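PlaB phospholipase (Legionella pneumophila, PDB 6ZTI) hydrolyses phospholipids as a Legionella virulence factor of the alpha/beta-hydrolase family, with activity controlled by NAD(H)-mediated tetramerization. Local coordinates at residues Val69-Asp77 and Ile105-Tyr113; Ala132-Lys143 and Glu157-Leu168. All coordinates share one frame; numbering follows the deposited sequence.

Contact 1 (Val69-Asp77 and Ile105-Tyr113); sequences VDDIARAFD and IVRKWMDLY
A near-trans first torsion in both Asp-77 (chi1 -165°) and Trp-109 (167°) swings carboxylate and indole together where helix 69-89 crosses helix 102-114 of the alpha/beta-hydrolase domain. In this fold the latter helix, which follows strand 93-99, is probably the one behind the nucleophile elbow. Trp-109 NE1 donates almost straight to Asp-77 OD1 at 2.9 Å; the oxygen lies in the indole plane and offers its anti lone pair. The same carboxylate is stacked over one face of Tyr-113, the planes only 9° apart, and Asp-77 OD2 also forms a salt bridge with Arg-81, so the group is fixed from several directions. Phe-76 turns its edge to a face of Trp-109 in a T-shaped pair, with the centroids of the phenyl and five-membered rings 5.0 Å apart. At the closest approach of the backbones, Ala-73 is a knob in the hole formed by Ile-105, Lys-108, Trp-109 and Leu-112, its small side chain allowing the Ala-73 and Trp-109 CA atoms to approach to 4.7 Å. Asp-70 OD1 forms a salt bridge with Arg-351 of the second subunit, while a water joins Asp-70 OD1 (2.9 Å) to Lys-108 NZ (2.8 Å).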
loop_
_atom_site.group_PDB
_atom_site.type_symbol
_atom_site.label_atom_id
_atom_site.label_comp_id
_atom_site.label_asym_id
_atom_site.label_seq_id
_atom_site.Cartn_x
_atom_site.Cartn_y
_atom_site.Cartn_z
ATOM N N VAL B 69 -9.207 -8.264 -21.473
ATOM C CA VAL B 69 -9.695 -7.870 -22.794
ATOM C C VAL B 69 -8.963 -8.659 -23.873
ATOM O O VAL B 69 -9.562 -9.090 -24.864
ATOM C CB VAL B 69 -9.546 -6.346 -22.978
ATOM C CG1 VAL B 69 -9.875 -5.913 -24.401
ATOM C CG2 VAL B 69 -10.448 -5.618 -22.005
ATOM N N ASP B 70 -7.663 -8.881 -23.684
ATOM C CA ASP B 70 -6.908 -9.754 -24.575
ATOM C C ASP B 70 -7.528 -11.149 -24.654
ATOM O O ASP B 70 -7.703 -11.698 -25.749
ATOM C CB ASP B 70 -5.469 -9.846 -24.084
ATOM C CG ASP B 70 -4.641 -10.827 -24.892
ATOM O OD1 ASP B 70 -4.398 -10.546 -26.085
ATOM O OD2 ASP B 70 -4.226 -11.861 -24.324
ATOM N N ASP B 71 -7.825 -11.750 -23.495
ATOM C CA ASP B 71 -8.492 -13.050 -23.434
ATOM C C ASP B 71 -9.796 -13.055 -24.226
ATOM O O ASP B 71 -10.080 -13.997 -24.977
ATOM C CB ASP B 71 -8.811 -13.430 -21.982
ATOM C CG ASP B 71 -7.578 -13.661 -21.107
ATOM O OD1 ASP B 71 -6.435 -13.800 -21.608
ATOM O OD2 ASP B 71 -7.792 -13.712 -19.871
ATOM N N ILE B 72 -10.624 -12.022 -24.036
ATOM C CA ILE B 72 -11.946 -12.021 -24.645
ATOM C C ILE B 72 -11.839 -11.876 -26.156
ATOM O O ILE B 72 -12.607 -12.486 -26.901
ATOM C CB ILE B 72 -12.815 -10.907 -24.036
ATOM C CG1 ILE B 72 -13.072 -11.182 -22.550
ATOM C CG2 ILE B 72 -14.135 -10.782 -24.777
ATOM C CD1 ILE B 72 -13.545 -9.960 -21.782
ATOM N N ALA B 73 -10.918 -11.037 -26.630
ATOM C CA ALA B 73 -10.734 -10.888 -28.073
ATOM C C ALA B 73 -10.212 -12.182 -28.690
ATOM O O ALA B 73 -10.657 -12.589 -29.769
ATOM C CB ALA B 73 -9.791 -9.723 -28.359
ATOM N N ARG B 74 -9.293 -12.863 -28.000
ATOM C CA ARG B 74 -8.855 -14.179 -28.457
ATOM C C ARG B 74 -10.018 -15.166 -28.500
ATOM O O ARG B 74 -10.103 -16.002 -29.407
ATOM C CB ARG B 74 -7.763 -14.717 -27.532
ATOM C CG ARG B 74 -6.334 -14.378 -27.904
ATOM C CD ARG B 74 -5.364 -15.003 -26.879
ATOM N NE ARG B 74 -5.176 -16.447 -27.062
ATOM C CZ ARG B 74 -4.679 -17.271 -26.141
ATOM N NH1 ARG B 74 -4.333 -16.810 -24.944
ATOM N NH2 ARG B 74 -4.534 -18.564 -26.412
ATOM N N ALA B 75 -10.899 -15.113 -27.497
ATOM C CA ALA B 75 -12.012 -16.049 -27.434
ATOM C C ALA B 75 -13.096 -15.715 -28.456
ATOM O O ALA B 75 -13.782 -16.620 -28.937
ATOM C CB ALA B 75 -12.582 -16.081 -26.016
ATOM N N PHE B 76 -13.257 -14.437 -28.812
ATOM C CA PHE B 76 -14.132 -14.076 -29.928
ATOM C C PHE B 76 -13.685 -14.771 -31.209
ATOM O O PHE B 76 -14.494 -15.393 -31.912
ATOM C CB PHE B 76 -14.160 -12.554 -30.098
ATOM C CG PHE B 76 -15.042 -12.086 -31.219
ATOM C CD1 PHE B 76 -16.411 -12.203 -31.132
ATOM C CD2 PHE B 76 -14.501 -11.545 -32.356
ATOM C CE1 PHE B 76 -17.227 -11.782 -32.157
ATOM C CE2 PHE B 76 -15.313 -11.126 -33.387
ATOM C CZ PHE B 76 -16.677 -11.253 -33.286
ATOM N N ASP B 77 -12.383 -14.716 -31.509
ATOM C CA ASP B 77 -11.884 -15.382 -32.711
ATOM C C ASP B 77 -12.243 -16.858 -32.715
ATOM O O ASP B 77 -12.640 -17.406 -33.751
ATOM C CB ASP B 77 -10.369 -15.215 -32.826
ATOM C CG ASP B 77 -9.854 -15.555 -34.211
ATOM O OD1 ASP B 77 -10.115 -14.757 -35.126
ATOM O OD2 ASP B 77 -9.199 -16.612 -34.393
ATOM N N ILE B 105 -13.553 -4.329 -27.590
ATOM C CA ILE B 105 -13.160 -5.737 -27.656
ATOM C C ILE B 105 -12.997 -6.174 -29.106
ATOM O O ILE B 105 -11.995 -6.799 -29.477
ATOM C CB ILE B 105 -14.188 -6.608 -26.909
ATOM C CG1 ILE B 105 -13.922 -6.553 -25.409
ATOM C CG2 ILE B 105 -14.151 -8.060 -27.383
ATOM C CD1 ILE B 105 -15.113 -6.948 -24.536
ATOM N N VAL B 106 -13.970 -5.832 -29.953
ATOM C CA VAL B 106 -13.853 -6.152 -31.370
ATOM C C VAL B 106 -12.683 -5.404 -32.001
ATOM O O VAL B 106 -12.031 -5.928 -32.912
ATOM C CB VAL B 106 -15.181 -5.857 -32.089
ATOM C CG1 VAL B 106 -15.029 -6.005 -33.601
ATOM C CG2 VAL B 106 -16.261 -6.802 -31.571
ATOM N N ARG B 107 -12.383 -4.190 -31.524
ATOM C CA ARG B 107 -11.239 -3.459 -32.056
ATOM C C ARG B 107 -9.918 -4.107 -31.652
ATOM O O ARG B 107 -8.949 -4.055 -32.410
ATOM C CB ARG B 107 -11.266 -2.007 -31.596
ATOM C CG ARG B 107 -12.419 -1.171 -32.195
ATOM C CD ARG B 107 -12.107 0.289 -32.133
ATOM N NE ARG B 107 -11.957 0.785 -30.768
ATOM C CZ ARG B 107 -10.847 1.305 -30.250
ATOM N NH1 ARG B 107 -9.718 1.404 -30.953
ATOM N NH2 ARG B 107 -10.872 1.731 -28.995
ATOM N N LYS B 108 -9.847 -4.671 -30.445
ATOM C CA LYS B 108 -8.673 -5.432 -30.036
ATOM C C LYS B 108 -8.540 -6.714 -30.851
ATOM O O LYS B 108 -7.429 -7.107 -31.234
ATOM C CB LYS B 108 -8.776 -5.745 -28.543
ATOM C CG LYS B 108 -7.647 -6.579 -27.991
ATOM C CD LYS B 108 -6.302 -5.885 -28.041
ATOM C CE LYS B 108 -5.219 -6.757 -27.387
ATOM N NZ LYS B 108 -3.870 -6.210 -27.562
ATOM N N TRP B 109 -9.661 -7.387 -31.118
ATOM C CA TRP B 109 -9.639 -8.564 -31.977
ATOM C C TRP B 109 -9.113 -8.227 -33.369
ATOM O O TRP B 109 -8.233 -8.920 -33.897
ATOM C CB TRP B 109 -11.040 -9.165 -32.061
ATOM C CG TRP B 109 -11.168 -10.183 -33.152
ATOM C CD1 TRP B 109 -10.726 -11.472 -33.130
ATOM C CD2 TRP B 109 -11.767 -9.987 -34.437
ATOM N NE1 TRP B 109 -11.011 -12.091 -34.324
ATOM C CE2 TRP B 109 -11.650 -11.202 -35.144
ATOM C CE3 TRP B 109 -12.383 -8.905 -35.059
ATOM C CZ2 TRP B 109 -12.130 -11.359 -36.438
ATOM C CZ3 TRP B 109 -12.866 -9.064 -36.344
ATOM C CH2 TRP B 109 -12.739 -10.279 -37.019
ATOM N N MET B 110 -9.646 -7.160 -33.983
ATOM C CA MET B 110 -9.107 -6.692 -35.254
ATOM C C MET B 110 -7.602 -6.453 -35.153
ATOM O O MET B 110 -6.845 -6.815 -36.056
ATOM C CB MET B 110 -9.813 -5.400 -35.689
ATOM C CG MET B 110 -11.267 -5.579 -36.081
ATOM S SD MET B 110 -12.178 -4.033 -36.289
ATOM C CE MET B 110 -11.255 -3.340 -37.668
ATOM N N ASP B 111 -7.150 -5.873 -34.042
ATOM C CA ASP B 111 -5.736 -5.536 -33.911
ATOM C C ASP B 111 -4.900 -6.798 -33.739
ATOM O O ASP B 111 -3.804 -6.903 -34.295
ATOM C CB ASP B 111 -5.548 -4.570 -32.733
ATOM C CG ASP B 111 -4.231 -3.807 -32.785
ATOM O OD1 ASP B 111 -4.044 -2.987 -33.703
ATOM O OD2 ASP B 111 -3.392 -4.004 -31.880
ATOM N N LEU B 112 -5.413 -7.781 -32.998
ATOM C CA LEU B 112 -4.632 -8.990 -32.743
ATOM C C LEU B 112 -4.475 -9.833 -34.005
ATOM O O LEU B 112 -3.427 -10.449 -34.215
ATOM C CB LEU B 112 -5.287 -9.819 -31.637
ATOM C CG LEU B 112 -5.084 -9.356 -30.191
ATOM C CD1 LEU B 112 -5.997 -10.136 -29.283
ATOM C CD2 LEU B 112 -3.624 -9.511 -29.733
ATOM N N TYR B 113 -5.503 -9.876 -34.856
ATOM C CA TYR B 113 -5.550 -10.826 -35.965
ATOM C C TYR B 113 -5.443 -10.200 -37.349
ATOM O O TYR B 113 -5.130 -10.922 -38.294
ATOM C CB TYR B 113 -6.848 -11.654 -35.900
ATOM C CG TYR B 113 -6.892 -12.567 -34.700
ATOM C CD1 TYR B 113 -6.283 -13.815 -34.737
ATOM C CD2 TYR B 113 -7.516 -12.173 -33.524
ATOM C CE1 TYR B 113 -6.304 -14.655 -33.630
ATOM C CE2 TYR B 113 -7.541 -12.999 -32.418
ATOM C CZ TYR B 113 -6.933 -14.243 -32.477
ATOM O OH TYR B 113 -6.948 -15.062 -31.368
HETATM O O HOH W 1 -2.556 -8.274 -26.162
HETATM O O HOH W 2 -6.562 -17.787 -32.614
#

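Contact 2 (Ala132-Lys143 and Glu157-Leu168). With SND (thionicotinamide-adenine-dinucleotide), chain H.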
loop_
_atom_site.group_PDB
_atom_site.type_symbol
_atom_site.label_atom_id
_atom_site.label_comp_id
_atom_site.label_asym_id
_atom_site.label_seq_id
_atom_site.Cartn_x
_atom_site.Cartn_y
_atom_site.Cartn_z
ATOM N N ALA B 132 -16.952 2.430 -25.038
ATOM C CA ALA B 132 -16.010 3.057 -24.103
ATOM C C ALA B 132 -14.603 3.066 -24.706
ATOM O O ALA B 132 -13.633 2.574 -24.130
ATOM C CB ALA B 132 -16.032 2.337 -22.760
ATOM N N ASN B 133 -14.504 3.669 -25.893
ATOM C CA ASN B 133 -13.272 3.566 -26.668
ATOM C C ASN B 133 -12.107 4.280 -26.007
ATOM O O ASN B 133 -10.958 3.864 -26.187
ATOM C CB ASN B 133 -13.494 4.094 -28.078
ATOM C CG ASN B 133 -14.198 3.083 -28.956
ATOM O OD1 ASN B 133 -13.893 1.886 -28.924
ATOM N ND2 ASN B 133 -15.156 3.550 -29.729
ATOM N N HIS B 134 -12.363 5.351 -25.254
ATOM C CA HIS B 134 -11.314 6.016 -24.496
ATOM C C HIS B 134 -11.532 5.874 -22.990
ATOM O O HIS B 134 -10.988 6.659 -22.213
ATOM C CB HIS B 134 -11.219 7.490 -24.894
ATOM C CG HIS B 134 -10.907 7.702 -26.343
ATOM N ND1 HIS B 134 -9.618 7.721 -26.840
ATOM C CD2 HIS B 134 -11.721 7.893 -27.405
ATOM C CE1 HIS B 134 -9.658 7.917 -28.145
ATOM N NE2 HIS B 134 -10.923 8.035 -28.510
ATOM N N GLY B 135 -12.334 4.900 -22.570
ATOM C CA GLY B 135 -12.500 4.571 -21.164
ATOM C C GLY B 135 -13.795 5.110 -20.584
ATOM O O GLY B 135 -14.563 5.830 -21.228
ATOM N N SER B 136 -14.019 4.745 -19.320
ATOM C CA SER B 136 -15.168 5.176 -18.532
ATOM C C SER B 136 -14.680 5.724 -17.202
ATOM O O SER B 136 -13.913 5.061 -16.502
ATOM C CB SER B 136 -16.142 4.025 -18.266
ATOM O OG SER B 136 -17.073 4.381 -17.252
ATOM N N ALA B 137 -15.140 6.924 -16.849
ATOM C CA ALA B 137 -14.755 7.518 -15.575
ATOM C C ALA B 137 -15.168 6.649 -14.401
ATOM O O ALA B 137 -14.551 6.726 -13.332
ATOM C CB ALA B 137 -15.376 8.908 -15.450
ATOM N N LEU B 138 -16.187 5.807 -14.586
ATOM C CA LEU B 138 -16.698 4.982 -13.507
ATOM C C LEU B 138 -15.758 3.834 -13.148
ATOM O O LEU B 138 -15.846 3.306 -12.031
ATOM C CB LEU B 138 -18.061 4.409 -13.890
ATOM C CG LEU B 138 -19.272 5.336 -13.937
ATOM C CD1 LEU B 138 -20.477 4.572 -14.436
ATOM C CD2 LEU B 138 -19.544 5.882 -12.559
ATOM N N ALA B 139 -14.870 3.433 -14.063
ATOM C CA ALA B 139 -14.062 2.235 -13.841
ATOM C C ALA B 139 -13.178 2.379 -12.616
ATOM O O ALA B 139 -12.973 1.413 -11.870
ATOM C CB ALA B 139 -13.205 1.937 -15.079
ATOM N N GLN B 140 -12.651 3.577 -12.382
ATOM C CA GLN B 140 -11.783 3.779 -11.233
ATOM C C GLN B 140 -12.522 3.526 -9.923
ATOM O O GLN B 140 -11.927 3.010 -8.971
ATOM C CB GLN B 140 -11.191 5.189 -11.268
ATOM C CG GLN B 140 -10.195 5.434 -10.161
ATOM C CD GLN B 140 -9.369 6.689 -10.373
ATOM O OE1 GLN B 140 -9.641 7.730 -9.781
ATOM N NE2 GLN B 140 -8.341 6.589 -11.212
ATOM N N LEU B 141 -13.816 3.846 -9.858
ATOM C CA LEU B 141 -14.610 3.533 -8.675
ATOM C C LEU B 141 -14.542 2.056 -8.287
ATOM O O LEU B 141 -14.991 1.688 -7.200
ATOM C CB LEU B 141 -16.064 3.933 -8.886
ATOM C CG LEU B 141 -16.286 5.386 -9.298
ATOM C CD1 LEU B 141 -17.771 5.690 -9.309
ATOM C CD2 LEU B 141 -15.551 6.368 -8.377
ATOM N N GLY B 142 -13.997 1.201 -9.166
ATOM C CA GLY B 142 -13.592 -0.143 -8.790
ATOM C C GLY B 142 -14.755 -1.112 -8.620
ATOM O O GLY B 142 -15.933 -0.760 -8.700
ATOM N N LYS B 143 -14.390 -2.360 -8.312
ATOM C CA LYS B 143 -15.336 -3.476 -8.367
ATOM C C LYS B 143 -16.448 -3.339 -7.328
ATOM O O LYS B 143 -17.636 -3.429 -7.662
ATOM C CB LYS B 143 -14.574 -4.796 -8.175
ATOM C CG LYS B 143 -15.388 -6.052 -8.442
ATOM C CD LYS B 143 -14.508 -7.298 -8.455
ATOM C CE LYS B 143 -15.345 -8.561 -8.583
ATOM N NZ LYS B 143 -16.052 -8.644 -9.893
ATOM N N GLU B 157 -19.188 -7.042 -8.909
ATOM C CA GLU B 157 -19.740 -7.541 -10.170
ATOM C C GLU B 157 -18.688 -7.570 -11.286
ATOM O O GLU B 157 -18.280 -8.651 -11.718
ATOM C CB GLU B 157 -20.949 -6.701 -10.608
ATOM C CG GLU B 157 -21.427 -6.988 -12.035
ATOM C CD GLU B 157 -22.517 -8.058 -12.112
ATOM O OE1 GLU B 157 -23.670 -7.700 -12.446
ATOM O OE2 GLU B 157 -22.226 -9.251 -11.852
ATOM N N PRO B 158 -18.228 -6.399 -11.734
ATOM C CA PRO B 158 -17.362 -6.362 -12.918
ATOM C C PRO B 158 -15.978 -6.922 -12.632
ATOM O O PRO B 158 -15.483 -6.879 -11.504
ATOM C CB PRO B 158 -17.299 -4.872 -13.276
ATOM C CG PRO B 158 -17.750 -4.124 -12.051
ATOM C CD PRO B 158 -18.229 -5.111 -11.016
ATOM N N GLY B 159 -15.362 -7.461 -13.682
ATOM C CA GLY B 159 -14.065 -8.102 -13.543
ATOM C C GLY B 159 -12.931 -7.087 -13.459
ATOM O O GLY B 159 -12.863 -6.122 -14.223
ATOM N N LYS B 160 -12.011 -7.339 -12.529
ATOM C CA LYS B 160 -10.998 -6.338 -12.220
ATOM C C LYS B 160 -10.114 -6.050 -13.422
ATOM O O LYS B 160 -9.711 -4.902 -13.640
ATOM C CB LYS B 160 -10.148 -6.793 -11.036
ATOM C CG LYS B 160 -9.296 -5.675 -10.437
ATOM C CD LYS B 160 -7.906 -5.629 -11.050
ATOM C CE LYS B 160 -7.085 -4.472 -10.501
ATOM N NZ LYS B 160 -5.701 -4.458 -11.069
ATOM N N CYS B 161 -9.781 -7.076 -14.213
ATOM C CA CYS B 161 -8.857 -6.846 -15.319
ATOM C C CYS B 161 -9.501 -6.025 -16.427
ATOM O O CYS B 161 -8.824 -5.220 -17.075
ATOM C CB CYS B 161 -8.339 -8.171 -15.864
ATOM S SG CYS B 161 -7.161 -8.982 -14.737
ATOM N N VAL B 162 -10.799 -6.207 -16.665
ATOM C CA VAL B 162 -11.471 -5.343 -17.622
ATOM C C VAL B 162 -11.568 -3.911 -17.095
ATOM O O VAL B 162 -11.542 -2.955 -17.875
ATOM C CB VAL B 162 -12.859 -5.911 -17.963
ATOM C CG1 VAL B 162 -13.615 -4.929 -18.872
ATOM C CG2 VAL B 162 -12.716 -7.281 -18.620
ATOM N N LEU B 163 -11.722 -3.735 -15.780
ATOM C CA LEU B 163 -11.737 -2.387 -15.217
ATOM C C LEU B 163 -10.395 -1.693 -15.385
ATOM O O LEU B 163 -10.348 -0.473 -15.580
ATOM C CB LEU B 163 -12.110 -2.433 -13.735
ATOM C CG LEU B 163 -13.534 -2.890 -13.413
ATOM C CD1 LEU B 163 -13.768 -2.876 -11.910
ATOM C CD2 LEU B 163 -14.563 -2.010 -14.100
ATOM N N ASP B 164 -9.290 -2.439 -15.308
ATOM C CA ASP B 164 -7.991 -1.830 -15.574
ATOM C C ASP B 164 -7.904 -1.307 -17.003
ATOM O O ASP B 164 -7.223 -0.304 -17.255
ATOM C CB ASP B 164 -6.878 -2.842 -15.318
ATOM C CG ASP B 164 -6.697 -3.162 -13.849
ATOM O OD1 ASP B 164 -6.937 -2.282 -12.996
ATOM O OD2 ASP B 164 -6.306 -4.302 -13.554
ATOM N N TRP B 165 -8.577 -1.969 -17.948
ATOM C CA TRP B 165 -8.619 -1.478 -19.326
ATOM C C TRP B 165 -9.498 -0.238 -19.426
ATOM O O TRP B 165 -9.114 0.765 -20.036
ATOM C CB TRP B 165 -9.133 -2.577 -20.278
ATOM C CG TRP B 165 -8.833 -2.335 -21.755
ATOM C CD1 TRP B 165 -7.869 -2.956 -22.512
ATOM C CD2 TRP B 165 -9.483 -1.406 -22.637
ATOM N NE1 TRP B 165 -7.883 -2.469 -23.794
ATOM C CE2 TRP B 165 -8.863 -1.521 -23.900
ATOM C CE3 TRP B 165 -10.528 -0.499 -22.487
ATOM C CZ2 TRP B 165 -9.248 -0.757 -24.995
ATOM C CZ3 TRP B 165 -10.912 0.271 -23.584
ATOM C CH2 TRP B 165 -10.273 0.133 -24.819
ATOM N N LEU B 166 -10.685 -0.291 -18.829
ATOM C CA LEU B 166 -11.636 0.794 -18.986
ATOM C C LEU B 166 -11.223 2.062 -18.242
ATOM O O LEU B 166 -11.746 3.135 -18.548
ATOM C CB LEU B 166 -13.007 0.331 -18.513
ATOM C CG LEU B 166 -13.698 -0.656 -19.451
ATOM C CD1 LEU B 166 -14.793 -1.417 -18.715
ATOM C CD2 LEU B 166 -14.295 0.087 -20.663
ATOM N N GLU B 167 -10.309 1.963 -17.281
ATOM C CA GLU B 167 -9.924 3.114 -16.474
ATOM C C GLU B 167 -9.370 4.220 -17.361
ATOM O O GLU B 167 -8.519 3.976 -18.219
ATOM C CB GLU B 167 -8.887 2.702 -15.423
ATOM C CG GLU B 167 -8.618 3.772 -14.339
ATOM C CD GLU B 167 -7.597 3.338 -13.276
ATOM O OE1 GLU B 167 -7.044 2.220 -13.368
ATOM O OE2 GLU B 167 -7.334 4.124 -12.344
ATOM N N LEU B 168 -9.870 5.441 -17.160
ATOM C CA LEU B 168 -9.312 6.588 -17.858
ATOM C C LEU B 168 -7.798 6.594 -17.696
ATOM O O LEU B 168 -7.275 6.310 -16.617
ATOM C CB LEU B 168 -9.924 7.877 -17.317
ATOM C CG LEU B 168 -11.428 8.052 -17.559
ATOM C CD1 LEU B 168 -11.895 9.304 -16.851
ATOM C CD2 LEU B 168 -11.772 8.152 -19.018
HETATM P PA SND H . -13.807 11.427 -3.585
HETATM O O1A SND H . -12.620 12.288 -3.310
HETATM O O2A SND H . -15.095 12.095 -3.980
HETATM O O5B SND H . -14.192 10.465 -2.351
HETATM C C5B SND H . -13.119 9.872 -1.607
HETATM C C4B SND H . -13.680 8.679 -0.878
HETATM O O4B SND H . -14.788 9.090 -0.040
HETATM C C3B SND H . -14.217 7.571 -1.782
HETATM O O3B SND H . -13.865 6.305 -1.242
HETATM C C2B SND H . -15.726 7.801 -1.737
HETATM O O2B SND H . -16.461 6.616 -1.997
HETATM C C1B SND H . -15.895 8.250 -0.290
HETATM N N9A SND H . -17.113 9.011 -0.044
HETATM C C8A SND H . -17.363 10.309 -0.406
HETATM N N7A SND H . -18.586 10.708 -0.160
HETATM C C5A SND H . -19.188 9.590 0.403
HETATM C C6A SND H . -20.504 9.339 0.828
HETATM N N6A SND H . -21.472 10.260 0.824
HETATM N N1A SND H . -20.788 8.100 1.287
HETATM C C2A SND H . -19.810 7.194 1.339
HETATM N N3A SND H . -18.529 7.322 0.979
HETATM C C4A SND H . -18.286 8.546 0.499
HETATM O O3 SND H . -13.434 10.405 -4.742
HETATM P PN SND H . -14.179 9.176 -5.444
HETATM O O1N SND H . -15.629 9.314 -5.164
HETATM O O2N SND H . -13.475 7.939 -5.057
HETATM O O5D SND H . -13.875 9.507 -6.986
HETATM C C5D SND H . -12.687 8.986 -7.622
HETATM C C4D SND H . -12.101 10.015 -8.566
HETATM O O4D SND H . -13.113 10.479 -9.492
HETATM C C3D SND H . -11.543 11.284 -7.923
HETATM O O3D SND H . -10.476 11.767 -8.738
HETATM C C2D SND H . -12.761 12.210 -7.942
HETATM O O2D SND H . -12.439 13.595 -7.865
HETATM C C1D SND H . -13.329 11.858 -9.312
HETATM N N1N SND H . -14.843 12.112 -9.324
HETATM C C2N SND H . -15.608 11.130 -8.821
HETATM C C3N SND H . -16.983 11.227 -8.883
HETATM C C7N SND H . -17.834 10.081 -8.463
HETATM S S7N SND H . -19.150 9.620 -9.370
HETATM N N7N SND H . -17.473 9.436 -7.374
HETATM C C4N SND H . -17.548 12.361 -9.454
HETATM C C5N SND H . -16.735 13.370 -9.940
HETATM C C6N SND H . -15.368 13.227 -9.866
HETATM O O HOH W 3 -11.835 5.509 -14.732
#
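At the edge of the Trp-165 indole, in its plane, sits the carbonyl oxygen of Ala-132, 3.6 Å from Trp-165 CZ3, while the ring also packs against Met-172, Ser-173 and Leu-176 of helix 171-180. The Gln-140 amide and the Glu-167 carboxylate stand nearly perpendicular, their planes 85° apart. Gln-140 NE2 donates to Glu-167 OE2 at 2.9 Å, with the Glu-167 oxygen close to the plane of the Gln-140 amide and using its anti lone pair. Both chains run extended beyond CG to reach this point. Leu-385 N is a second donor to Glu-167 OE2, and Gln-140 NE2 also donates to Arg-383 O, so the pair is tied to the end of strand 378-383 and the loop that follows.

Between these flat groups the backbones come close. Ser-136 N donates to Leu-166 O at 2.9 Å, and Gly-135, which lacks a side chain, brings its CA to 3.1 Å from that same Leu-166 O. Ala-139 CB rests on the end of helix 160-166, 3.6 Å from Glu-167 N. A water accepts from both Gln-140 N and Leu-168 N. Farther along, the aliphatic stem of Lys-143 crosses Pro-158, with Lys-143 CG 3.9 Å from Pro-158 CD.

Gln-140 OE1 is 3.6 Å from C4D of the thio-NAD, and Leu-141 CD2 touches its thioamide nitrogen N7N. The dinucleotide also binds Arg-145 and Asn-209, together with Leu-360, Arg-381 and Tyr-393 of the third subunit, making this a nucleotide pocket at a subunit interface, consistent with NAD(H)-mediated tetramerization.

How the contacts relate
Contact 1, partly buried, is a crossing of two regular helices built on aromatic and small-residue packing with one indole-carboxylate hydrogen bond, and with charged groups paired to the second subunit. Contact 2, more deeply buried and nearer the centre of the chain, joins turns and short helices through hydrogen bonds of the backbone and of a side-chain amide, and reaches a dinucleotide shared with the third subunit. They hold different elements, and their centres lie about 17 Å apart, yet they touch: Arg-107 NE is 2.9 Å from Asn-133 OD1, a probable hydrogen bond, and Val-69 CG2 packs 3.7 Å from Trp-165 CG. Helix 102-114 and helix 69-89 thus each meet contact 2.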